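Prolyl-tRNA synthetase (Giardia lamblia ATCC 50803, PDB 3IAL) probably catalyses the ATP-dependent joining of L-proline to tRNA(Pro), by way of the prolyl-adenylate that is bound in this structure. Local coordinates at residues V228-G233 / L278-S283; V302-I307 / L338-D343; C378-R383 / R391-T396; K444-I449 / K476-A481; A460-Y465 / C501-K506. One frame throughout, in Å; residues are numbered along the deposited sequence.

Interaction 1 of 5, residues V228-G233 / L278-S283; sequences VVMPCG and LACALS
Ser283, which meets Met230 and Pro231, grips the carbonyl oxygen of Ala279 one helical turn back twice: through its hydroxyl, with Ser283 OG 2.7 Å from Ala279 O, and through its backbone N. The two donors reach that oxygen from opposite faces of the carbonyl plane. The hydroxyl lies beside its own backbone N, anti to the carbonyl carbon (chi1 -67°), which folds it back onto the helix.

Met230 packs on this serine. Its chain is bent at both chi2 and chi3, bringing the methyl against both OG and CB, with Met230 CE 3.4 Å from Ser283 OG. The sulfur packs on the helix at Cys280, Met230 SD lying 4.1 Å from Cys280 SG. Pro231 presents its ring to Ser283, Pro231 CG resting 3.3 Å from Ser283 O, a carbonyl that also accepts a hydrogen bond from Lys19. In the strand itself, Val228 straddles the cysteine sulfur: both methyls and the branch carbon pack on it, the closest being Val228 CG1 at 3.5 Å from Cys280 SG.

No hydrogen bond crosses between 228-233 and 278-283; a thiol, a thioether and small aliphatic groups make the joint, with the Ser283 hydroxyl and carbonyl covered by carbon. Phe24 and Phe28 of helix 24-34 touch Ser283, and Leu236 of the adjoining strand touches both Met230 and Cys280. Met230 to Gly233 form a type I turn, with Pro231 in its second position, between strands 222-229 and 235-245. Helix 276-285 packed against antiparallel strands is the architecture of the class II synthetase core, and the side chain of Ala279 lies about 8 Å from the bound prolyl-adenylate.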
# COMPACT_ATOMS: atom_id res chain seq x y z
N VAL B 228 -19.03 -17.06 1.61
CA VAL B 228 -20.02 -16.00 1.52
C VAL B 228 -21.04 -16.32 0.43
O VAL B 228 -20.67 -16.54 -0.71
CB VAL B 228 -19.36 -14.66 1.22
CG1 VAL B 228 -20.41 -13.58 0.94
CG2 VAL B 228 -18.45 -14.24 2.38
N VAL B 229 -22.32 -16.33 0.78
CA VAL B 229 -23.36 -16.51 -0.22
C VAL B 229 -23.46 -15.28 -1.14
O VAL B 229 -23.65 -14.16 -0.68
CB VAL B 229 -24.73 -16.77 0.42
CG1 VAL B 229 -25.78 -16.95 -0.68
CG2 VAL B 229 -24.68 -17.98 1.34
N MET B 230 -23.30 -15.52 -2.44
CA MET B 230 -23.40 -14.49 -3.46
C MET B 230 -24.81 -14.46 -4.05
O MET B 230 -25.56 -15.43 -3.90
CB MET B 230 -22.36 -14.75 -4.54
CG MET B 230 -20.92 -14.65 -4.03
SD MET B 230 -20.40 -12.94 -3.80
CE MET B 230 -20.19 -12.44 -5.50
N PRO B 231 -25.18 -13.36 -4.73
CA PRO B 231 -26.56 -13.23 -5.25
C PRO B 231 -27.00 -14.32 -6.23
O PRO B 231 -28.18 -14.55 -6.37
CB PRO B 231 -26.56 -11.86 -5.94
CG PRO B 231 -25.48 -11.10 -5.28
CD PRO B 231 -24.42 -12.11 -4.90
N CYS B 232 -26.05 -14.99 -6.89
CA CYS B 232 -26.35 -16.12 -7.78
C CYS B 232 -26.69 -17.40 -7.02
O CYS B 232 -27.20 -18.34 -7.60
CB CYS B 232 -25.17 -16.39 -8.72
SG CYS B 232 -23.59 -16.75 -7.86
N GLY B 233 -26.39 -17.45 -5.72
CA GLY B 233 -26.67 -18.64 -4.91
C GLY B 233 -25.47 -19.55 -4.71
O GLY B 233 -25.55 -20.50 -3.92
N LEU B 278 -13.94 -7.40 -1.66
CA LEU B 278 -14.56 -6.33 -2.43
C LEU B 278 -15.68 -6.89 -3.32
O LEU B 278 -16.77 -6.34 -3.36
CB LEU B 278 -13.52 -5.59 -3.28
CG LEU B 278 -13.99 -4.41 -4.14
CD1 LEU B 278 -14.59 -3.32 -3.27
CD2 LEU B 278 -12.84 -3.85 -4.99
N ALA B 279 -15.41 -8.00 -4.00
CA ALA B 279 -16.44 -8.67 -4.79
C ALA B 279 -17.72 -8.88 -3.98
O ALA B 279 -18.81 -8.57 -4.46
CB ALA B 279 -15.93 -10.00 -5.32
N CYS B 280 -17.58 -9.38 -2.75
CA CYS B 280 -18.73 -9.64 -1.86
C CYS B 280 -19.51 -8.36 -1.53
O CYS B 280 -20.71 -8.30 -1.73
CB CYS B 280 -18.28 -10.31 -0.56
SG CYS B 280 -17.79 -12.03 -0.73
N ALA B 281 -18.81 -7.36 -1.02
CA ALA B 281 -19.41 -6.08 -0.64
C ALA B 281 -20.17 -5.43 -1.79
O ALA B 281 -21.27 -4.91 -1.59
CB ALA B 281 -18.36 -5.14 -0.13
N LEU B 282 -19.59 -5.47 -2.99
CA LEU B 282 -20.23 -4.83 -4.14
C LEU B 282 -21.46 -5.63 -4.57
O LEU B 282 -22.51 -5.06 -4.87
CB LEU B 282 -19.27 -4.69 -5.31
CG LEU B 282 -18.00 -3.83 -5.09
CD1 LEU B 282 -17.25 -3.75 -6.40
CD2 LEU B 282 -18.29 -2.43 -4.55
N SER B 283 -21.31 -6.95 -4.56
CA SER B 283 -22.31 -7.85 -5.14
C SER B 283 -23.56 -7.95 -4.27
O SER B 283 -24.68 -7.95 -4.78
CB SER B 283 -21.71 -9.24 -5.36
OG SER B 283 -20.69 -9.21 -6.36

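Interaction 2 of 5, residues V302-I307 / L338-D343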
# COMPACT_ATOMS: atom_id res chain seq x y z
N VAL B 302 -20.20 11.63 -0.00
CA VAL B 302 -21.29 12.59 -0.19
C VAL B 302 -21.07 13.42 -1.44
O VAL B 302 -20.00 14.00 -1.63
CB VAL B 302 -21.39 13.56 1.00
CG1 VAL B 302 -22.48 14.61 0.75
CG2 VAL B 302 -21.66 12.81 2.30
N VAL B 303 -22.07 13.49 -2.31
CA VAL B 303 -22.01 14.41 -3.44
C VAL B 303 -23.01 15.54 -3.20
O VAL B 303 -24.19 15.29 -2.96
CB VAL B 303 -22.27 13.71 -4.79
CG1 VAL B 303 -23.62 12.97 -4.79
CG2 VAL B 303 -22.16 14.72 -5.93
N ILE B 304 -22.53 16.77 -3.23
CA ILE B 304 -23.39 17.93 -3.03
C ILE B 304 -23.69 18.52 -4.39
O ILE B 304 -22.78 18.82 -5.14
CB ILE B 304 -22.74 18.99 -2.12
CG1 ILE B 304 -22.19 18.36 -0.84
CG2 ILE B 304 -23.74 20.06 -1.75
CD1 ILE B 304 -21.58 19.37 0.14
N ILE B 305 -24.97 18.67 -4.71
CA ILE B 305 -25.38 19.14 -6.02
C ILE B 305 -26.13 20.47 -5.92
O ILE B 305 -27.21 20.54 -5.35
CB ILE B 305 -26.27 18.10 -6.73
CG1 ILE B 305 -25.51 16.78 -6.90
CG2 ILE B 305 -26.72 18.63 -8.10
CD1 ILE B 305 -26.38 15.60 -7.32
N PRO B 306 -25.53 21.55 -6.46
CA PRO B 306 -26.27 22.80 -6.58
C PRO B 306 -27.38 22.65 -7.62
O PRO B 306 -27.11 22.18 -8.72
CB PRO B 306 -25.22 23.81 -7.06
CG PRO B 306 -23.92 23.09 -7.08
CD PRO B 306 -24.18 21.64 -7.04
N ILE B 307 -28.61 23.00 -7.26
CA ILE B 307 -29.73 22.91 -8.20
C ILE B 307 -30.28 24.28 -8.55
O ILE B 307 -30.13 25.24 -7.77
CB ILE B 307 -30.88 21.98 -7.70
CG1 ILE B 307 -31.53 22.52 -6.43
CG2 ILE B 307 -30.36 20.57 -7.48
CD1 ILE B 307 -32.69 21.66 -5.93
N LEU B 338 -14.96 13.46 6.12
CA LEU B 338 -15.70 12.82 5.03
C LEU B 338 -15.12 13.21 3.68
O LEU B 338 -14.55 14.29 3.53
CB LEU B 338 -17.17 13.22 5.06
CG LEU B 338 -17.97 12.81 6.31
CD1 LEU B 338 -19.44 13.17 6.13
CD2 LEU B 338 -17.80 11.32 6.60
N ARG B 339 -15.24 12.31 2.71
CA ARG B 339 -14.85 12.58 1.34
C ARG B 339 -16.09 13.16 0.66
O ARG B 339 -17.13 12.52 0.61
CB ARG B 339 -14.35 11.32 0.65
CG ARG B 339 -13.09 10.73 1.32
CD ARG B 339 -12.60 9.45 0.67
NE ARG B 339 -13.47 8.30 0.92
CZ ARG B 339 -13.43 7.52 2.01
NH1 ARG B 339 -12.57 7.74 2.99
NH2 ARG B 339 -14.27 6.50 2.12
N VAL B 340 -15.96 14.38 0.17
CA VAL B 340 -17.07 15.14 -0.37
C VAL B 340 -16.74 15.62 -1.77
O VAL B 340 -15.62 16.04 -2.03
CB VAL B 340 -17.39 16.35 0.52
CG1 VAL B 340 -18.56 17.16 -0.02
CG2 VAL B 340 -17.65 15.88 1.96
N SER B 341 -17.71 15.53 -2.67
CA SER B 341 -17.57 16.10 -4.01
C SER B 341 -18.70 17.10 -4.29
O SER B 341 -19.81 16.97 -3.76
CB SER B 341 -17.60 14.99 -5.06
OG SER B 341 -17.23 15.51 -6.33
N ILE B 342 -18.39 18.10 -5.11
CA ILE B 342 -19.35 19.11 -5.56
C ILE B 342 -19.47 19.00 -7.07
O ILE B 342 -18.47 19.22 -7.77
CB ILE B 342 -18.88 20.54 -5.21
CG1 ILE B 342 -18.65 20.70 -3.71
CG2 ILE B 342 -19.89 21.60 -5.70
CD1 ILE B 342 -18.00 22.05 -3.33
N ASP B 343 -20.66 18.67 -7.57
CA ASP B 343 -20.91 18.61 -9.02
C ASP B 343 -21.59 19.87 -9.50
O ASP B 343 -22.82 19.92 -9.62
CB ASP B 343 -21.77 17.39 -9.39
CG ASP B 343 -21.85 17.16 -10.90
OD1 ASP B 343 -21.86 18.14 -11.67
OD2 ASP B 343 -21.91 16.00 -11.33
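Val302 and Val340 lie side by side in a parallel pairing that four backbone hydrogen bonds hold together. Strand 302-307 uses the N and O of Val302 and then of Ile304, bonding in turn to Arg339, Ser341 and Asp343. The bond from Ile304 N to Ser341 O is the shortest, at 2.8 Å, and nearly straight (173°); those at the two ends are longer, with Val302 N 3.3 Å from Arg339 O. Three CA-H...O contacts fill in between, among them Val340 CA to Val302 O at 3.4 Å.

Apolar contacts gather on the face carrying Val302, Ile304, Val340 and Ile342. Ile304 runs out through CG1, set beside its backbone N (chi1 -50°), and its tip, Ile304 CD1, comes to 3.7 Å from Val340 CG1. Pro306 touches the end of the partner segment through its ring carbon, Pro306 CD lying 3.4 Å from Asp343 O.

The polar ends find partners beyond the two strands: the Asp343 carboxylate bonds to Tyr357 OH and to the N of Asp345, while Arg339 reaches the carbonyl of Ala298. Helix 315-334 packs on Ile304, Pro306 and Ile342, and so on both strands it connects, completing the beta-alpha-beta unit at one margin of the mixed sheet of the anticodon-binding domain.

Interaction 3 of 5, residues C378-R383 / R391-T396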
# COMPACT_ATOMS: atom_id res chain seq x y z
N CYS B 378 -31.89 21.81 3.21
CA CYS B 378 -31.34 21.10 2.06
C CYS B 378 -31.93 19.69 2.03
O CYS B 378 -32.53 19.24 3.00
CB CYS B 378 -29.81 21.04 2.12
SG CYS B 378 -29.18 20.05 3.48
N ILE B 379 -31.77 19.01 0.90
CA ILE B 379 -32.33 17.68 0.72
C ILE B 379 -31.20 16.67 0.75
O ILE B 379 -30.23 16.79 -0.00
CB ILE B 379 -33.11 17.58 -0.61
CG1 ILE B 379 -34.24 18.61 -0.63
CG2 ILE B 379 -33.67 16.18 -0.80
CD1 ILE B 379 -33.79 19.99 -1.09
N VAL B 380 -31.32 15.68 1.64
CA VAL B 380 -30.33 14.63 1.81
C VAL B 380 -30.97 13.28 1.48
O VAL B 380 -31.97 12.91 2.06
CB VAL B 380 -29.78 14.61 3.26
CG1 VAL B 380 -28.72 13.54 3.41
CG2 VAL B 380 -29.21 15.98 3.63
N VAL B 381 -30.37 12.57 0.52
CA VAL B 381 -30.94 11.34 -0.02
C VAL B 381 -29.91 10.21 0.09
O VAL B 381 -28.87 10.28 -0.57
CB VAL B 381 -31.34 11.52 -1.50
CG1 VAL B 381 -31.99 10.25 -2.06
CG2 VAL B 381 -32.27 12.74 -1.66
N PRO B 382 -30.18 9.19 0.93
CA PRO B 382 -29.28 8.04 0.98
C PRO B 382 -29.48 7.13 -0.23
O PRO B 382 -30.58 7.07 -0.79
CB PRO B 382 -29.67 7.31 2.28
CG PRO B 382 -30.69 8.16 2.94
CD PRO B 382 -31.26 9.07 1.91
N ARG B 383 -28.43 6.41 -0.60
CA ARG B 383 -28.40 5.63 -1.84
C ARG B 383 -29.31 4.40 -1.84
O ARG B 383 -29.88 4.06 -2.88
CB ARG B 383 -26.94 5.21 -2.13
CG ARG B 383 -26.76 4.27 -3.31
CD ARG B 383 -27.27 4.86 -4.62
NE ARG B 383 -27.07 3.92 -5.71
CZ ARG B 383 -27.89 2.90 -6.02
NH1 ARG B 383 -29.01 2.68 -5.33
NH2 ARG B 383 -27.57 2.10 -7.03
N ARG B 391 -34.67 13.07 2.92
CA ARG B 391 -34.73 13.78 4.20
C ARG B 391 -34.55 15.28 3.97
O ARG B 391 -33.60 15.71 3.32
CB ARG B 391 -33.64 13.29 5.16
CG ARG B 391 -33.83 11.87 5.65
CD ARG B 391 -33.15 10.83 4.75
NE ARG B 391 -32.90 9.60 5.50
CZ ARG B 391 -33.59 8.46 5.37
NH1 ARG B 391 -34.59 8.35 4.51
NH2 ARG B 391 -33.26 7.42 6.13
N VAL B 392 -35.47 16.05 4.53
CA VAL B 392 -35.32 17.50 4.59
C VAL B 392 -34.63 17.81 5.91
O VAL B 392 -35.15 17.51 6.98
CB VAL B 392 -36.68 18.21 4.49
CG1 VAL B 392 -36.51 19.72 4.62
CG2 VAL B 392 -37.35 17.86 3.17
N ILE B 393 -33.43 18.36 5.83
CA ILE B 393 -32.63 18.67 7.00
C ILE B 393 -32.24 20.14 6.92
O ILE B 393 -31.75 20.58 5.88
CB ILE B 393 -31.33 17.84 7.06
CG1 ILE B 393 -31.62 16.35 6.83
CG2 ILE B 393 -30.64 18.03 8.41
CD1 ILE B 393 -30.42 15.44 7.14
N PRO B 394 -32.49 20.90 8.00
CA PRO B 394 -32.04 22.29 8.05
C PRO B 394 -30.54 22.39 7.81
O PRO B 394 -29.80 21.52 8.25
CB PRO B 394 -32.39 22.72 9.48
CG PRO B 394 -33.56 21.88 9.84
CD PRO B 394 -33.34 20.56 9.16
N ILE B 395 -30.10 23.44 7.12
CA ILE B 395 -28.69 23.63 6.80
C ILE B 395 -27.88 23.81 8.08
O ILE B 395 -26.78 23.28 8.20
CB ILE B 395 -28.46 24.84 5.86
CG1 ILE B 395 -29.03 24.54 4.47
CG2 ILE B 395 -26.96 25.15 5.73
CD1 ILE B 395 -28.88 25.69 3.49
N THR B 396 -28.45 24.54 9.04
CA THR B 396 -27.83 24.74 10.35
C THR B 396 -27.53 23.41 11.05
O THR B 396 -26.45 23.22 11.58
CB THR B 396 -28.73 25.60 11.27
OG1 THR B 396 -30.01 24.98 11.40
CG2 THR B 396 -28.90 27.02 10.70
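Pro382 lies over one face of the Arg391 guanidinium, with Pro382 CG 3.7 Å above the plane and displaced toward its rim. Proline ring and arginine chain cross at about a right angle, and Pro382 CD touches the last methylene, Arg391 CD, at 3.8 Å. A bend at chi2 (90°) turns the arginine chain along strand 377-382 toward Pro382; on the way Arg391 CB passes 3.5 Å from Val380 O.

On the same face of the sheet, Val380 and Ile393 meet through their outer carbons, Val380 CG2 and Ile393 CD1 being 3.8 Å apart. At the far end Ile395, in the first turn of helix 395-399, leans its CG1 toward the backbone of Cys378.

Behind these side chains stands an antiparallel backbone pairing. Cys378 with Ile393 and Val380 with Arg391 are hydrogen-bonded pairs, each making two bonds, and Ile379 with Val392 is the non-hydrogen-bonded pair between them. The straightest is Val380 N to Arg391 O, 2.8 Å long with an angle of 177°. These strands form a hairpin, and 391-394 is the outermost strand of the anticodon-binding domain's sheet on this side, within the chain.

The next shell fixes the arginine. Its NE makes a salt bridge with Glu420 of helix 416-438, and its NH1 bonds to the carbonyl of Gln389. Arg427 of that helix lies close by with like charge, which Glu420 would probably help to offset. Held by polar partners and faced by an uncharged proline ring, the guanidinium can join the hairpin to the long helix while its flat surface still serves as packing area.

Interaction 4 of 5, residues K444-I449 / K476-A481; sequences KSFDEI and KKLKDA
Phe446 reaches across to Leu478 of helix 472-482 and supplies most of the apolar contact. With CG anti to the backbone N (chi1 -168°) the ring projects from the first turn of its helix, and the two side chains slide past each other in opposite directions. Leu478 CD2 approaches the ring obliquely, 3.3 Å from Phe446 CE1, a tight fit. Ala481, nearly one turn further on, puts its methyl near the end of the ring, with Ala481 CB 3.5 Å from Phe446 CZ. Ile449 crosses Leu478 at about a right angle, its branch methyl Ile449 CG2 lying 4.0 Å from the same Leu478 CD2. One leucine methyl thus serves two residues of the opposing helix.

A weaker polar element accompanies this packing. The carbonyl of Lys477 lies at the ring's edge, in its plane, Lys477 O being 3.7 Å from Phe446 CZ, so the oxygen faces the ring's hydrogens. Lys477 itself touches the ring through CB, while its amino end leads away.

No hydrogen bond crosses the contact; side-chain hydrogen bonds within segment 444-449 shape the start of helix 446-455. Ser445 is the N-cap, Ser445 OG accepting from Glu448 N at 3.1 Å. Glu448 answers with its carboxylate, Glu448 OE1 taking Lys444 N at 2.9 Å from above the carboxylate plane. Together they tie down the turn from which Phe446 springs.

Around the contact, Leu503 of a loop packs on Phe446 and Ile449, and Ile449 also rests on Ala460 and Phe462 of strand 459-464. Leu478 meets Ile486 of strand 485-489, so the two helices pack together beside strands of the C-terminal domain.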
# COMPACT_ATOMS: atom_id res chain seq x y z
N LYS B 444 -33.04 -32.66 5.61
CA LYS B 444 -33.06 -33.93 6.33
C LYS B 444 -32.82 -35.14 5.42
O LYS B 444 -33.01 -36.27 5.85
CB LYS B 444 -34.42 -34.13 7.03
CG LYS B 444 -34.78 -33.04 8.03
CD LYS B 444 -35.97 -33.45 8.93
CE LYS B 444 -37.29 -33.54 8.16
NZ LYS B 444 -37.41 -34.78 7.33
N SER B 445 -32.42 -34.89 4.18
CA SER B 445 -32.23 -35.97 3.21
C SER B 445 -31.43 -35.54 1.99
O SER B 445 -31.28 -34.36 1.72
CB SER B 445 -33.60 -36.50 2.74
OG SER B 445 -34.17 -35.62 1.79
N PHE B 446 -30.92 -36.52 1.25
CA PHE B 446 -30.22 -36.26 -0.00
C PHE B 446 -31.09 -35.42 -0.95
O PHE B 446 -30.62 -34.42 -1.50
CB PHE B 446 -29.83 -37.58 -0.67
CG PHE B 446 -28.87 -37.42 -1.81
CD1 PHE B 446 -27.51 -37.32 -1.57
CD2 PHE B 446 -29.32 -37.41 -3.12
CE1 PHE B 446 -26.61 -37.19 -2.63
CE2 PHE B 446 -28.43 -37.28 -4.18
CZ PHE B 446 -27.07 -37.17 -3.93
N ASP B 447 -32.35 -35.82 -1.11
CA ASP B 447 -33.29 -35.14 -2.00
C ASP B 447 -33.54 -33.69 -1.61
O ASP B 447 -33.60 -32.82 -2.47
CB ASP B 447 -34.63 -35.89 -2.06
CG ASP B 447 -34.54 -37.21 -2.83
OD1 ASP B 447 -33.49 -37.49 -3.44
OD2 ASP B 447 -35.54 -37.96 -2.82
N GLU B 448 -33.69 -33.44 -0.31
CA GLU B 448 -33.91 -32.08 0.18
C GLU B 448 -32.70 -31.17 -0.05
O GLU B 448 -32.86 -30.00 -0.38
CB GLU B 448 -34.29 -32.08 1.66
CG GLU B 448 -35.73 -32.54 1.92
CD GLU B 448 -36.16 -32.37 3.38
OE1 GLU B 448 -35.40 -31.78 4.17
OE2 GLU B 448 -37.27 -32.84 3.72
N ILE B 449 -31.49 -31.71 0.11
CA ILE B 449 -30.27 -30.96 -0.19
C ILE B 449 -30.20 -30.61 -1.68
O ILE B 449 -29.90 -29.48 -2.05
CB ILE B 449 -28.99 -31.74 0.17
CG1 ILE B 449 -28.90 -31.98 1.68
CG2 ILE B 449 -27.76 -30.98 -0.28
CD1 ILE B 449 -27.81 -32.96 2.07
N LYS B 476 -18.67 -36.57 -3.19
CA LYS B 476 -18.73 -36.98 -4.59
C LYS B 476 -20.17 -37.25 -5.09
O LYS B 476 -20.53 -36.83 -6.19
CB LYS B 476 -17.85 -38.21 -4.82
CG LYS B 476 -16.36 -37.92 -4.67
CD LYS B 476 -15.53 -39.18 -4.86
CE LYS B 476 -14.04 -38.93 -4.60
NZ LYS B 476 -13.21 -40.06 -5.12
N LYS B 477 -20.99 -37.93 -4.29
CA LYS B 477 -22.38 -38.18 -4.70
C LYS B 477 -23.15 -36.87 -4.90
O LYS B 477 -23.93 -36.74 -5.85
CB LYS B 477 -23.12 -39.06 -3.69
CG LYS B 477 -22.63 -40.49 -3.63
CD LYS B 477 -23.27 -41.24 -2.48
CE LYS B 477 -22.82 -42.69 -2.44
NZ LYS B 477 -23.37 -43.47 -3.58
N LEU B 478 -22.92 -35.90 -4.01
CA LEU B 478 -23.60 -34.62 -4.08
C LEU B 478 -23.14 -33.82 -5.29
O LEU B 478 -23.96 -33.23 -5.99
CB LEU B 478 -23.41 -33.80 -2.80
CG LEU B 478 -24.24 -34.30 -1.62
CD1 LEU B 478 -23.80 -33.63 -0.32
CD2 LEU B 478 -25.74 -34.08 -1.87
N LYS B 479 -21.82 -33.81 -5.53
CA LYS B 479 -21.26 -33.18 -6.72
C LYS B 479 -21.86 -33.76 -8.01
O LYS B 479 -22.22 -33.00 -8.90
CB LYS B 479 -19.73 -33.32 -6.77
CG LYS B 479 -18.99 -32.40 -5.83
CD LYS B 479 -17.49 -32.64 -5.90
CE LYS B 479 -16.74 -31.68 -4.99
NZ LYS B 479 -15.31 -32.04 -4.83
N ASP B 480 -21.95 -35.09 -8.09
CA ASP B 480 -22.52 -35.76 -9.27
C ASP B 480 -24.00 -35.45 -9.45
O ASP B 480 -24.47 -35.38 -10.58
CB ASP B 480 -22.38 -37.28 -9.16
CG ASP B 480 -20.93 -37.75 -9.21
OD1 ASP B 480 -20.04 -36.95 -9.56
OD2 ASP B 480 -20.69 -38.94 -8.90
N ALA B 481 -24.73 -35.30 -8.35
CA ALA B 481 -26.18 -35.11 -8.38
C ALA B 481 -26.59 -33.69 -8.74
O ALA B 481 -27.52 -33.50 -9.51
CB ALA B 481 -26.80 -35.50 -7.04

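Interaction 5 of 5, residues A460-Y465 / C501-K506; sequences ARFPFY and CALSGK
The sulfur of Cys501 lies beside two aromatic rings, Phe464 and Tyr465, while accepting two backbone hydrogen bonds from its own loop. Leu503 N and Ser504 N both donate to Cys501 SG, each at 3.4 Å. Across the contact the sulfur lies at the edge of the Tyr465 ring, 82° off its normal, and oblique to the Phe464 ring, where Cys501 SG comes 3.6 Å from Phe464 CD1. Its torsion, anti to the backbone N (chi1 172°), also brings Cys501 SG to 3.3 Å from Tyr465 N.

Tyr465 is further enclosed by Ser504 and Lys506. Ser504 OG stands 3.5 Å from Tyr465 CD2 and accepts from Lys506 N, an ST turn; the extended Lys506 chain runs alongside the tyrosine in the same direction. Deeper in, Leu503 CD1 meets both phenylalanines, being 3.9 Å from Phe462 CE1 and equally far from Phe464 CE1. Ala502 CB packs on Phe462 CB.

A single hydrogen bond spans the segments, Ala502 N to Pro463 O at 2.9 Å, with the donor 41° out of the carbonyl plane. Trp474 of helix 472-482 touches Tyr465 and Leu503, and Met512 of the adjoining strand backs both phenylalanines. A compact loop folded around a buried thiol thus covers the end of strand 459-464, part of the strand-and-helix C-terminal domain of this prolyl-tRNA synthetase family.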
# COMPACT_ATOMS: atom_id res chain seq x y z
N ALA B 460 -26.90 -25.47 2.02
CA ALA B 460 -27.78 -26.54 2.52
C ALA B 460 -27.13 -27.13 3.76
O ALA B 460 -26.02 -27.68 3.69
CB ALA B 460 -27.98 -27.61 1.47
N ARG B 461 -27.81 -27.00 4.89
CA ARG B 461 -27.30 -27.41 6.19
C ARG B 461 -27.97 -28.72 6.59
O ARG B 461 -29.18 -28.86 6.47
CB ARG B 461 -27.60 -26.33 7.22
CG ARG B 461 -27.00 -26.55 8.60
CD ARG B 461 -27.34 -25.38 9.47
NE ARG B 461 -26.90 -25.54 10.86
CZ ARG B 461 -27.64 -26.08 11.83
NH1 ARG B 461 -28.85 -26.56 11.59
NH2 ARG B 461 -27.14 -26.16 13.07
N PHE B 462 -27.18 -29.69 7.02
CA PHE B 462 -27.71 -31.02 7.31
C PHE B 462 -26.87 -31.76 8.34
O PHE B 462 -25.64 -31.68 8.31
CB PHE B 462 -27.83 -31.85 6.02
CG PHE B 462 -26.52 -32.09 5.30
CD1 PHE B 462 -25.82 -33.27 5.48
CD2 PHE B 462 -26.02 -31.16 4.41
CE1 PHE B 462 -24.62 -33.51 4.81
CE2 PHE B 462 -24.83 -31.39 3.72
CZ PHE B 462 -24.13 -32.56 3.92
N PRO B 463 -27.53 -32.49 9.26
CA PRO B 463 -26.75 -33.32 10.17
C PRO B 463 -26.03 -34.42 9.39
O PRO B 463 -26.58 -34.93 8.40
CB PRO B 463 -27.79 -33.89 11.15
CG PRO B 463 -29.12 -33.68 10.50
CD PRO B 463 -28.98 -32.60 9.47
N PHE B 464 -24.82 -34.75 9.82
CA PHE B 464 -23.96 -35.66 9.07
C PHE B 464 -23.13 -36.50 10.04
O PHE B 464 -22.76 -36.02 11.12
CB PHE B 464 -23.07 -34.84 8.13
CG PHE B 464 -22.30 -35.66 7.14
CD1 PHE B 464 -22.94 -36.44 6.19
CD2 PHE B 464 -20.91 -35.62 7.13
CE1 PHE B 464 -22.21 -37.18 5.26
CE2 PHE B 464 -20.17 -36.35 6.21
CZ PHE B 464 -20.83 -37.14 5.27
N TYR B 465 -22.82 -37.73 9.65
CA TYR B 465 -22.27 -38.74 10.56
C TYR B 465 -20.77 -38.65 10.87
O TYR B 465 -20.30 -39.32 11.79
CB TYR B 465 -22.60 -40.14 10.03
CG TYR B 465 -21.65 -40.66 8.98
CD1 TYR B 465 -20.58 -41.49 9.32
CD2 TYR B 465 -21.80 -40.31 7.64
CE1 TYR B 465 -19.71 -41.96 8.37
CE2 TYR B 465 -20.93 -40.77 6.68
CZ TYR B 465 -19.88 -41.60 7.05
OH TYR B 465 -19.00 -42.06 6.10
N CYS B 501 -27.81 -38.63 10.85
CA CYS B 501 -27.21 -38.14 9.61
C CYS B 501 -28.24 -38.18 8.49
O CYS B 501 -28.85 -39.22 8.25
CB CYS B 501 -26.01 -39.02 9.25
SG CYS B 501 -25.27 -38.72 7.62
N ALA B 502 -28.40 -37.05 7.80
CA ALA B 502 -29.33 -36.93 6.67
C ALA B 502 -29.05 -37.89 5.52
O ALA B 502 -29.95 -38.18 4.73
CB ALA B 502 -29.31 -35.50 6.14
N LEU B 503 -27.81 -38.37 5.40
CA LEU B 503 -27.42 -39.13 4.22
C LEU B 503 -27.28 -40.64 4.47
O LEU B 503 -27.70 -41.43 3.64
CB LEU B 503 -26.13 -38.56 3.63
CG LEU B 503 -26.20 -37.07 3.25
CD1 LEU B 503 -24.93 -36.64 2.55
CD2 LEU B 503 -27.42 -36.75 2.38
N SER B 504 -26.70 -41.02 5.60
CA SER B 504 -26.40 -42.43 5.91
C SER B 504 -27.39 -43.06 6.89
O SER B 504 -27.50 -44.28 6.95
CB SER B 504 -25.00 -42.55 6.51
OG SER B 504 -24.92 -41.90 7.78
N GLY B 505 -28.09 -42.23 7.66
CA GLY B 505 -28.96 -42.72 8.72
C GLY B 505 -28.26 -42.99 10.05
O GLY B 505 -28.91 -43.26 11.05
N LYS B 506 -26.92 -42.92 10.04
CA LYS B 506 -26.11 -43.14 11.24
C LYS B 506 -26.23 -41.97 12.21
O LYS B 506 -26.81 -40.94 11.86
CB LYS B 506 -24.64 -43.35 10.84
CG LYS B 506 -24.40 -44.57 9.98
CD LYS B 506 -22.91 -44.75 9.69
CE LYS B 506 -22.66 -45.80 8.62
NZ LYS B 506 -21.27 -45.71 8.08

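How the interactions relate
Interaction 1 is the most central, its touching residues all buried in the catalytic core; no hydrogen bond crosses it, and sulfur, aliphatic and carbon-to-oxygen contacts hold it. Interactions 2 and 3 bond the two margins of one five-stranded sheet, about 12 Å apart between centres; one pairs parallel strands, the other an antiparallel hairpin, and both rely on backbone bonds. Interactions 4 and 5 are partly buried in the C-terminal region, far from that sheet. Their segments alternate along the chain and touch directly, Ile449 packing on Phe462 and Phe446 on Leu503, so they share one apolar core in which aromatic rings dominate and hydrogen bonds serve mainly to shape the local turns.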